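Local coordinates for protein Lys-gingipain W83 (Porphyromonas gingivalis, PDB 6I9A) that cleaves proteins on the carboxyl side of lysine residues as a secreted, calcium-binding cysteine endopeptidase of the C25 family, at residues 93-105 with 349-361. Numbering follows the deposited sequence.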
ATOM      1  N   LYS A  93      -0.206  22.436  -1.156  1.00 13.03           N
ATOM      2  CA  LYS A  93      -0.431  22.494  -2.601  0.50 13.81           C
ATOM      3  C   LYS A  93       0.850  22.076  -3.327  1.00 13.57           C
ATOM      4  O   LYS A  93       1.928  22.602  -3.035  1.00 14.37           O
ATOM      5  CB  LYS A  93      -0.828  23.948  -2.936  0.50 16.26           C
ATOM      6  CG  LYS A  93      -1.350  24.195  -4.331  0.50 18.11           C
ATOM      7  CD  LYS A  93      -1.866  25.625  -4.485  0.50 20.08           C
ATOM      8  CE  LYS A  93      -1.608  26.176  -5.862  0.50 21.59           C
ATOM      9  NZ  LYS A  93      -0.357  26.961  -5.890  0.50 27.88           N
ATOM     10  N   GLY A  94       0.747  21.153  -4.269  1.00 12.56           N
ATOM     11  CA  GLY A  94       1.911  20.764  -5.059  1.00 12.39           C
ATOM     12  C   GLY A  94       2.452  21.938  -5.879  1.00 11.86           C
ATOM     13  O   GLY A  94       1.672  22.769  -6.350  1.00 12.61           O
ATOM     14  N   LYS A  95       3.783  21.989  -6.037  1.00 12.55           N
ATOM     15  CA  LYS A  95       4.469  23.017  -6.855  0.53 12.68           C
ATOM     16  C   LYS A  95       4.069  22.826  -8.312  1.00 12.24           C
ATOM     17  O   LYS A  95       3.881  23.808  -9.050  1.00 12.71           O
ATOM     18  CB  LYS A  95       6.005  22.914  -6.712  0.53 13.95           C
ATOM     19  CG  LYS A  95       6.787  23.903  -7.624  0.53 14.93           C
ATOM     20  CD  LYS A  95       8.316  23.816  -7.560  0.53 16.72           C
ATOM     21  CE  LYS A  95       8.864  24.740  -8.613  0.53 17.62           C
ATOM     22  NZ  LYS A  95      10.313  24.961  -8.438  0.53 19.08           N
ATOM     23  N   LYS A  96       3.935  21.559  -8.732  1.00 11.98           N
ATOM     24  CA  LYS A  96       3.574  21.254 -10.114  0.50 11.88           C
ATOM     25  C   LYS A  96       2.101  20.964 -10.247  1.00 11.90           C
ATOM     26  O   LYS A  96       1.467  21.371 -11.234  1.00 13.31           O
ATOM     27  CB  LYS A  96       4.382  20.042 -10.618  0.50 12.41           C
ATOM     28  CG  LYS A  96       5.899  20.162 -10.474  0.50 13.56           C
ATOM     29  CD  LYS A  96       6.401  21.472 -11.107  0.50 17.74           C
ATOM     30  CE  LYS A  96       7.889  21.559 -11.107  0.50 16.52           C
ATOM     31  NZ  LYS A  96       8.324  22.957 -11.469  0.50 16.02           N
ATOM     32  N   THR A  97       1.524  20.255  -9.280  1.00 10.78           N
ATOM     33  CA  THR A  97       0.121  19.848  -9.447  1.00 10.26           C
ATOM     34  C   THR A  97      -0.864  20.941  -9.114  1.00 10.19           C
ATOM     35  O   THR A  97      -1.983  20.887  -9.614  1.00 11.70           O
ATOM     36  CB  THR A  97      -0.202  18.632  -8.578  1.00  9.84           C
ATOM     37  OG1 THR A  97      -0.125  19.049  -7.197  1.00 10.80           O
ATOM     38  CG2 THR A  97       0.751  17.489  -8.892  1.00 10.09           C
ATOM     39  N   LYS A  98      -0.487  21.878  -8.209  1.00 11.30           N
ATOM     40  CA  LYS A  98      -1.409  22.916  -7.741  1.00 12.00           C
ATOM     41  C   LYS A  98      -2.595  22.291  -6.992  1.00 12.57           C
ATOM     42  O   LYS A  98      -3.593  22.966  -6.796  1.00 13.21           O
ATOM     43  CB  LYS A  98      -1.917  23.826  -8.886  1.00 15.07           C
ATOM     44  CG  LYS A  98      -0.858  24.243  -9.934  1.00 20.04           C
ATOM     45  CD  LYS A  98       0.300  24.927  -9.315  1.00 23.24           C
ATOM     46  CE  LYS A  98       1.272  25.435 -10.368  1.00 25.65           C
ATOM     47  NZ  LYS A  98       2.405  26.143  -9.708  1.00 34.05           N
ATOM     48  N   LYS A  99      -2.442  21.033  -6.539  1.00 10.99           N
ATOM     49  CA  LYS A  99      -3.496  20.333  -5.800  1.00 10.89           C
ATOM     50  C   LYS A  99      -2.865  19.748  -4.556  1.00 11.19           C
ATOM     51  O   LYS A  99      -1.652  19.645  -4.463  1.00 10.63           O
ATOM     52  CB  LYS A  99      -4.140  19.220  -6.645  1.00 11.01           C
ATOM     53  CG  LYS A  99      -4.761  19.724  -7.960  1.00 11.70           C
ATOM     54  CD  LYS A  99      -5.947  20.666  -7.784  1.00 13.03           C
ATOM     55  CE  LYS A  99      -6.359  21.177  -9.180  1.00 13.98           C
ATOM     56  NZ  LYS A  99      -7.557  22.009  -9.114  1.00 19.22           N
ATOM     57  N   VAL A 100      -3.695  19.332  -3.593  1.00  9.87           N
ATOM     58  CA  VAL A 100      -3.136  18.843  -2.332  1.00  9.87           C
ATOM     59  C   VAL A 100      -2.197  17.677  -2.585  1.00  9.53           C
ATOM     60  O   VAL A 100      -2.426  16.796  -3.440  1.00  9.67           O
ATOM     61  CB  VAL A 100      -4.272  18.492  -1.329  1.00 10.32           C
ATOM     62  CG1 VAL A 100      -5.075  17.243  -1.757  1.00 11.71           C
ATOM     63  CG2 VAL A 100      -3.722  18.369   0.097  1.00 12.42           C
ATOM     64  N   THR A 101      -1.135  17.615  -1.755  1.00  9.54           N
ATOM     65  CA  THR A 101      -0.192  16.507  -1.754  1.00  9.55           C
ATOM     66  C   THR A 101       0.324  16.315  -0.355  1.00  9.80           C
ATOM     67  O   THR A 101       0.459  17.258   0.444  1.00 10.55           O
ATOM     68  CB  THR A 101       1.009  16.739  -2.725  1.00 10.69           C
ATOM     69  OG1 THR A 101       1.831  15.574  -2.808  1.00 10.29           O
ATOM     70  CG2 THR A 101       1.901  17.933  -2.350  1.00 11.14           C
ATOM     71  N   ASP A 102       0.699  15.054  -0.110  1.00  9.59           N
ATOM     72  CA  ASP A 102       1.407  14.635   1.099  1.00  9.70           C
ATOM     73  C   ASP A 102       2.897  14.438   0.809  1.00  9.68           C
ATOM     74  O   ASP A 102       3.657  14.084   1.713  1.00 10.24           O
ATOM     75  CB  ASP A 102       0.837  13.315   1.661  1.00 10.72           C
ATOM     76  CG  ASP A 102      -0.490  13.482   2.346  1.00 11.05           C
ATOM     77  OD1 ASP A 102      -0.773  14.607   2.798  1.00 11.26           O
ATOM     78  OD2 ASP A 102      -1.255  12.465   2.439  1.00 11.04           O
ATOM     79  N   LEU A 103       3.332  14.698  -0.444  1.00  9.51           N
ATOM     80  CA  LEU A 103       4.726  14.404  -0.789  1.00 10.23           C
ATOM     81  C   LEU A 103       5.712  15.078   0.140  1.00 10.71           C
ATOM     82  O   LEU A 103       6.757  14.461   0.469  1.00 11.29           O
ATOM     83  CB  LEU A 103       5.008  14.889  -2.229  1.00 11.19           C
ATOM     84  CG  LEU A 103       6.462  14.653  -2.704  1.00 10.99           C
ATOM     85  CD1 LEU A 103       6.856  13.189  -2.724  1.00 13.11           C
ATOM     86  CD2 LEU A 103       6.681  15.274  -4.067  1.00 11.33           C
ATOM     87  N   TYR A 104       5.446  16.340   0.515  1.00 10.23           N
ATOM     88  CA  TYR A 104       6.486  17.090   1.237  1.00 10.61           C
ATOM     89  C   TYR A 104       6.589  16.707   2.718  1.00 11.40           C
ATOM     90  O   TYR A 104       7.581  17.070   3.346  1.00 12.86           O
ATOM     91  CB  TYR A 104       6.289  18.576   0.999  1.00 12.42           C
ATOM     92  CG  TYR A 104       6.532  18.835  -0.477  1.00 12.12           C
ATOM     93  CD1 TYR A 104       5.474  19.150  -1.332  1.00 11.93           C
ATOM     94  CD2 TYR A 104       7.793  18.643  -1.034  1.00 12.82           C
ATOM     95  CE1 TYR A 104       5.667  19.293  -2.708  1.00 11.95           C
ATOM     96  CE2 TYR A 104       8.004  18.777  -2.400  1.00 12.67           C
ATOM     97  CZ  TYR A 104       6.939  19.107  -3.234  1.00 12.09           C
ATOM     98  OH  TYR A 104       7.134  19.176  -4.593  1.00 12.44           O
ATOM     99  N   TYR A 105       5.678  15.894   3.223  1.00 10.92           N
ATOM    100  CA  TYR A 105       5.936  15.274   4.531  1.00 11.83           C
ATOM    101  C   TYR A 105       7.022  14.202   4.399  1.00 13.74           C
ATOM    102  O   TYR A 105       7.835  14.030   5.311  1.00 15.53           O
ATOM    103  CB  TYR A 105       4.670  14.606   5.085  1.00 10.92           C
ATOM    104  CG  TYR A 105       3.566  15.596   5.432  1.00 10.42           C
ATOM    105  CD1 TYR A 105       3.809  16.684   6.277  1.00 11.55           C
ATOM    106  CD2 TYR A 105       2.280  15.441   4.914  1.00 10.88           C
ATOM    107  CE1 TYR A 105       2.793  17.598   6.581  1.00 11.72           C
ATOM    108  CE2 TYR A 105       1.260  16.348   5.207  1.00 11.64           C
ATOM    109  CZ  TYR A 105       1.521  17.426   6.048  1.00 12.22           C
ATOM    110  OH  TYR A 105       0.534  18.339   6.327  1.00 12.70           O
ATOM    111  N   GLY A 349       5.554  15.136 -16.712  1.00 11.24           N
ATOM    112  CA  GLY A 349       6.803  15.161 -15.960  1.00 11.26           C
ATOM    113  C   GLY A 349       6.757  14.398 -14.651  1.00 11.16           C
ATOM    114  O   GLY A 349       5.715  14.235 -14.015  1.00 11.04           O
ATOM    115  N   ALA A 350       7.941  13.957 -14.238  1.00 10.47           N
ATOM    116  CA  ALA A 350       8.094  13.109 -13.068  1.00 10.50           C
ATOM    117  C   ALA A 350       7.724  13.853 -11.795  1.00  9.75           C
ATOM    118  O   ALA A 350       7.102  13.231 -10.901  1.00  9.76           O
ATOM    119  CB  ALA A 350       9.527  12.605 -12.969  1.00 12.90           C
ATOM    120  N   HIS A 351       8.206  15.081 -11.606  1.00  9.96           N
ATOM    121  CA  HIS A 351       7.950  15.772 -10.352  1.00 10.27           C
ATOM    122  C   HIS A 351       6.419  15.807 -10.072  1.00  9.95           C
ATOM    123  O   HIS A 351       5.967  15.532  -8.950  1.00  9.77           O
ATOM    124  CB  HIS A 351       8.580  17.165 -10.408  1.00 10.70           C
ATOM    125  CG  HIS A 351       8.578  17.899  -9.108  1.00 11.08           C
ATOM    126  ND1 HIS A 351       9.298  19.085  -8.993  1.00 11.40           N
ATOM    127  CD2 HIS A 351       8.028  17.616  -7.901  1.00 11.74           C
ATOM    128  CE1 HIS A 351       9.132  19.509  -7.739  1.00 12.68           C
ATOM    129  NE2 HIS A 351       8.387  18.648  -7.030  1.00 12.33           N
ATOM    130  N   TYR A 352       5.651  16.176 -11.091  1.00  9.41           N
ATOM    131  CA  TYR A 352       4.210  16.178 -10.984  1.00  9.27           C
ATOM    132  C   TYR A 352       3.698  14.821 -10.480  1.00  8.64           C
ATOM    133  O   TYR A 352       2.845  14.765  -9.603  1.00  8.72           O
ATOM    134  CB  TYR A 352       3.620  16.525 -12.357  1.00  9.38           C
ATOM    135  CG  TYR A 352       2.118  16.630 -12.401  1.00  8.80           C
ATOM    136  CD1 TYR A 352       1.323  15.494 -12.440  1.00  8.80           C
ATOM    137  CD2 TYR A 352       1.490  17.866 -12.531  1.00  9.01           C
ATOM    138  CE1 TYR A 352      -0.058  15.583 -12.565  1.00  8.97           C
ATOM    139  CE2 TYR A 352       0.109  17.966 -12.658  1.00  9.39           C
ATOM    140  CZ  TYR A 352      -0.660  16.828 -12.674  1.00  8.65           C
ATOM    141  OH  TYR A 352      -2.016  16.961 -12.869  1.00 10.19           O
ATOM    142  N   TYR A 353       4.190  13.715 -11.085  1.00  8.38           N
ATOM    143  CA  TYR A 353       3.707  12.369 -10.684  1.00  8.60           C
ATOM    144  C   TYR A 353       4.021  12.051  -9.231  1.00  8.34           C
ATOM    145  O   TYR A 353       3.146  11.516  -8.528  1.00  9.02           O
ATOM    146  CB  TYR A 353       4.231  11.261 -11.622  1.00  8.78           C
ATOM    147  CG  TYR A 353       3.144  10.922 -12.632  1.00  9.02           C
ATOM    148  CD1 TYR A 353       2.546   9.664 -12.648  1.00  8.89           C
ATOM    149  CD2 TYR A 353       2.635  11.897 -13.492  1.00  9.94           C
ATOM    150  CE1 TYR A 353       1.467   9.391 -13.487  1.00  9.10           C
ATOM    151  CE2 TYR A 353       1.516  11.652 -14.279  1.00  9.34           C
ATOM    152  CZ  TYR A 353       0.940  10.399 -14.271  1.00  9.22           C
ATOM    153  OH  TYR A 353      -0.146  10.167 -15.068  1.00  9.50           O
ATOM    154  N   TRP A 354       5.222  12.415  -8.741  1.00  8.57           N
ATOM    155  CA  TRP A 354       5.528  12.160  -7.326  1.00  8.99           C
ATOM    156  C   TRP A 354       4.621  12.980  -6.438  1.00  8.70           C
ATOM    157  O   TRP A 354       4.257  12.493  -5.362  1.00  9.14           O
ATOM    158  CB  TRP A 354       7.014  12.417  -7.069  1.00  8.58           C
ATOM    159  CG  TRP A 354       7.901  11.358  -7.664  1.00  8.60           C
ATOM    160  CD1 TRP A 354       8.580  11.413  -8.862  1.00  8.71           C
ATOM    161  CD2 TRP A 354       8.119  10.041  -7.131  1.00  8.95           C
ATOM    162  NE1 TRP A 354       9.230  10.223  -9.089  1.00  9.31           N
ATOM    163  CE2 TRP A 354       8.964   9.351  -8.039  1.00  9.29           C
ATOM    164  CE3 TRP A 354       7.657   9.371  -5.988  1.00  9.89           C
ATOM    165  CZ2 TRP A 354       9.391   8.031  -7.812  1.00 10.00           C
ATOM    166  CZ3 TRP A 354       8.101   8.089  -5.755  1.00 10.04           C
ATOM    167  CH2 TRP A 354       8.932   7.408  -6.668  1.00  9.94           C
ATOM    168  N   GLU A 355       4.222  14.208  -6.838  1.00  8.51           N
ATOM    169  CA  GLU A 355       3.255  14.989  -6.073  1.00  8.75           C
ATOM    170  C   GLU A 355       1.813  14.463  -6.217  1.00  8.35           C
ATOM    171  O   GLU A 355       0.969  14.746  -5.355  1.00  9.26           O
ATOM    172  CB  GLU A 355       3.251  16.443  -6.553  1.00  9.18           C
ATOM    173  CG  GLU A 355       4.463  17.277  -6.158  1.00 10.28           C
ATOM    174  CD  GLU A 355       4.362  18.719  -6.602  1.00 11.47           C
ATOM    175  OE1 GLU A 355       3.559  19.037  -7.513  1.00 10.85           O
ATOM    176  OE2 GLU A 355       5.079  19.551  -6.008  1.00 11.81           O
ATOM    177  N   ALA A 356       1.507  13.818  -7.342  1.00  8.22           N
ATOM    178  CA  ALA A 356       0.131  13.487  -7.694  1.00  8.48           C
ATOM    179  C   ALA A 356      -0.420  12.236  -6.998  1.00  7.71           C
ATOM    180  O   ALA A 356      -1.518  12.249  -6.452  1.00  8.62           O
ATOM    181  CB  ALA A 356       0.027  13.277  -9.211  1.00  9.07           C
ATOM    182  N   TYR A 357       0.324  11.118  -7.114  1.00  7.82           N
ATOM    183  CA  TYR A 357      -0.196   9.825  -6.652  1.00  7.97           C
ATOM    184  C   TYR A 357      -0.101   9.678  -5.157  1.00  8.03           C
ATOM    185  O   TYR A 357       0.904  10.092  -4.520  1.00  9.07           O
ATOM    186  CB  TYR A 357       0.473   8.687  -7.408  1.00  8.94           C
ATOM    187  CG  TYR A 357      -0.285   8.317  -8.678  1.00  8.76           C
ATOM    188  CD1 TYR A 357      -0.042   8.973  -9.892  1.00  9.33           C
ATOM    189  CD2 TYR A 357      -1.302   7.370  -8.651  1.00 10.01           C
ATOM    190  CE1 TYR A 357      -0.775   8.659 -11.034  1.00  8.81           C
ATOM    191  CE2 TYR A 357      -2.013   7.042  -9.798  1.00  9.57           C
ATOM    192  CZ  TYR A 357      -1.737   7.678 -10.987  1.00  8.82           C
ATOM    193  OH  TYR A 357      -2.458   7.290 -12.094  1.00  9.41           O
ATOM    194  N   HIS A 358      -1.143   9.098  -4.575  1.00  7.93           N
ATOM    195  CA  HIS A 358      -1.210   8.862  -3.135  1.00  8.12           C
ATOM    196  C   HIS A 358      -1.762   7.504  -2.847  1.00  7.84           C
ATOM    197  O   HIS A 358      -2.559   6.967  -3.618  1.00  8.89           O
ATOM    198  CB  HIS A 358      -2.168   9.905  -2.499  1.00  9.19           C
ATOM    199  CG  HIS A 358      -1.592  11.297  -2.461  1.00  8.69           C
ATOM    200  ND1 HIS A 358      -1.551  12.092  -3.576  1.00  8.91           N
ATOM    201  CD2 HIS A 358      -0.992  11.960  -1.436  1.00  9.38           C
ATOM    202  CE1 HIS A 358      -0.935  13.223  -3.203  1.00  9.16           C
ATOM    203  NE2 HIS A 358      -0.575  13.182  -1.920  1.00  9.61           N
ATOM    204  N   VAL A 359      -1.407   7.014  -1.637  1.00  8.14           N
ATOM    205  CA  VAL A 359      -2.090   5.895  -1.024  1.00  8.05           C
ATOM    206  C   VAL A 359      -3.051   6.453   0.043  1.00  8.25           C
ATOM    207  O   VAL A 359      -2.613   7.175   0.959  1.00  8.83           O
ATOM    208  CB  VAL A 359      -1.127   4.891  -0.367  1.00  8.71           C
ATOM    209  CG1 VAL A 359      -1.941   3.762   0.309  1.00  9.41           C
ATOM    210  CG2 VAL A 359      -0.143   4.279  -1.389  1.00  9.90           C
ATOM    211  N   LEU A 360      -4.320   6.052  -0.057  1.00  8.57           N
ATOM    212  CA  LEU A 360      -5.344   6.251   0.986  1.00  8.92           C
ATOM    213  C   LEU A 360      -5.656   4.859   1.548  1.00  8.63           C
ATOM    214  O   LEU A 360      -5.684   3.860   0.815  1.00 10.59           O
ATOM    215  CB  LEU A 360      -6.595   6.922   0.421  1.00  9.96           C
ATOM    216  CG  LEU A 360      -6.344   8.389   0.032  1.00 10.33           C
ATOM    217  CD1 LEU A 360      -7.376   8.891  -0.981  1.00 10.94           C
ATOM    218  CD2 LEU A 360      -6.370   9.274   1.292  1.00 12.83           C
ATOM    219  N   GLY A 361      -5.837   4.782   2.867  1.00  9.05           N
ATOM    220  CA  GLY A 361      -5.871   3.475   3.509  1.00  9.65           C
ATOM    221  C   GLY A 361      -4.446   3.001   3.793  1.00  9.56           C
ATOM    222  O   GLY A 361      -3.526   3.817   3.905  1.00 10.73           O
TER
HETATM  223  O   HOH W   1      -0.970  16.771  -5.886  1.00 10.16           O
HETATM  224  O   HOH W   2      -0.887   9.915   1.487  1.00 12.33           O
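E355 reaches from the last turn of helix 350-356 into the hairpin loop of 93-105 and shows how one buried carboxylate can organise a connecting loop. OE1 accepts from two successive amides, K96 N at 2.8 Å on its syn side and T97 N nearly in line with the C-O bond, while K95 N meets OE2 from the syn side, tilted 27° out of the carboxylate plane. The anti lone pair of OE2 takes the hydroxyl of Y104 (OH to OE2 2.5 Å), the phenol ring standing almost perpendicular to the carboxylate, 85° between planes. Four donors thus hold the group, and they would be expected to favour its charged form. H351, one helical turn earlier, donates from NE2 to Y104 OH at 2.8 Å, leaving the hydroxyl's own proton for E355 OE2; K96 CG lies over one face of the imidazole. T97 CG2 sits squarely over the ring of Y352, 3.7 Å from its centroid, a CH-pi contact.

The loop joins the two strands of a small hairpin, 92-93 and 100-101, whereas helix 350-356 runs into 357-361, the antiparallel edge strand of the six-stranded sheet in the catalytic domain. At that junction T101 OG1 donates to E355 O and accepts from L103 N, capping the short helix that follows; with OG1 anti to its own backbone N (chi1 -174°), the hydroxyl reaches the end of helix 350-356. D102 N lies at the edge of the H358 ring, in its plane, and donates to NE2 at 2.9 Å. H358 ND1 donates to A356 O from above the carbonyl plane, and the two bonds, both near the ring plane, together fix the imidazole's rotation. Farther out, R120 forms a salt bridge with D102, Y352 OH is hydrogen-bonded to N282 O, and H358 lies beside F254, a ligand of the first calcium ion.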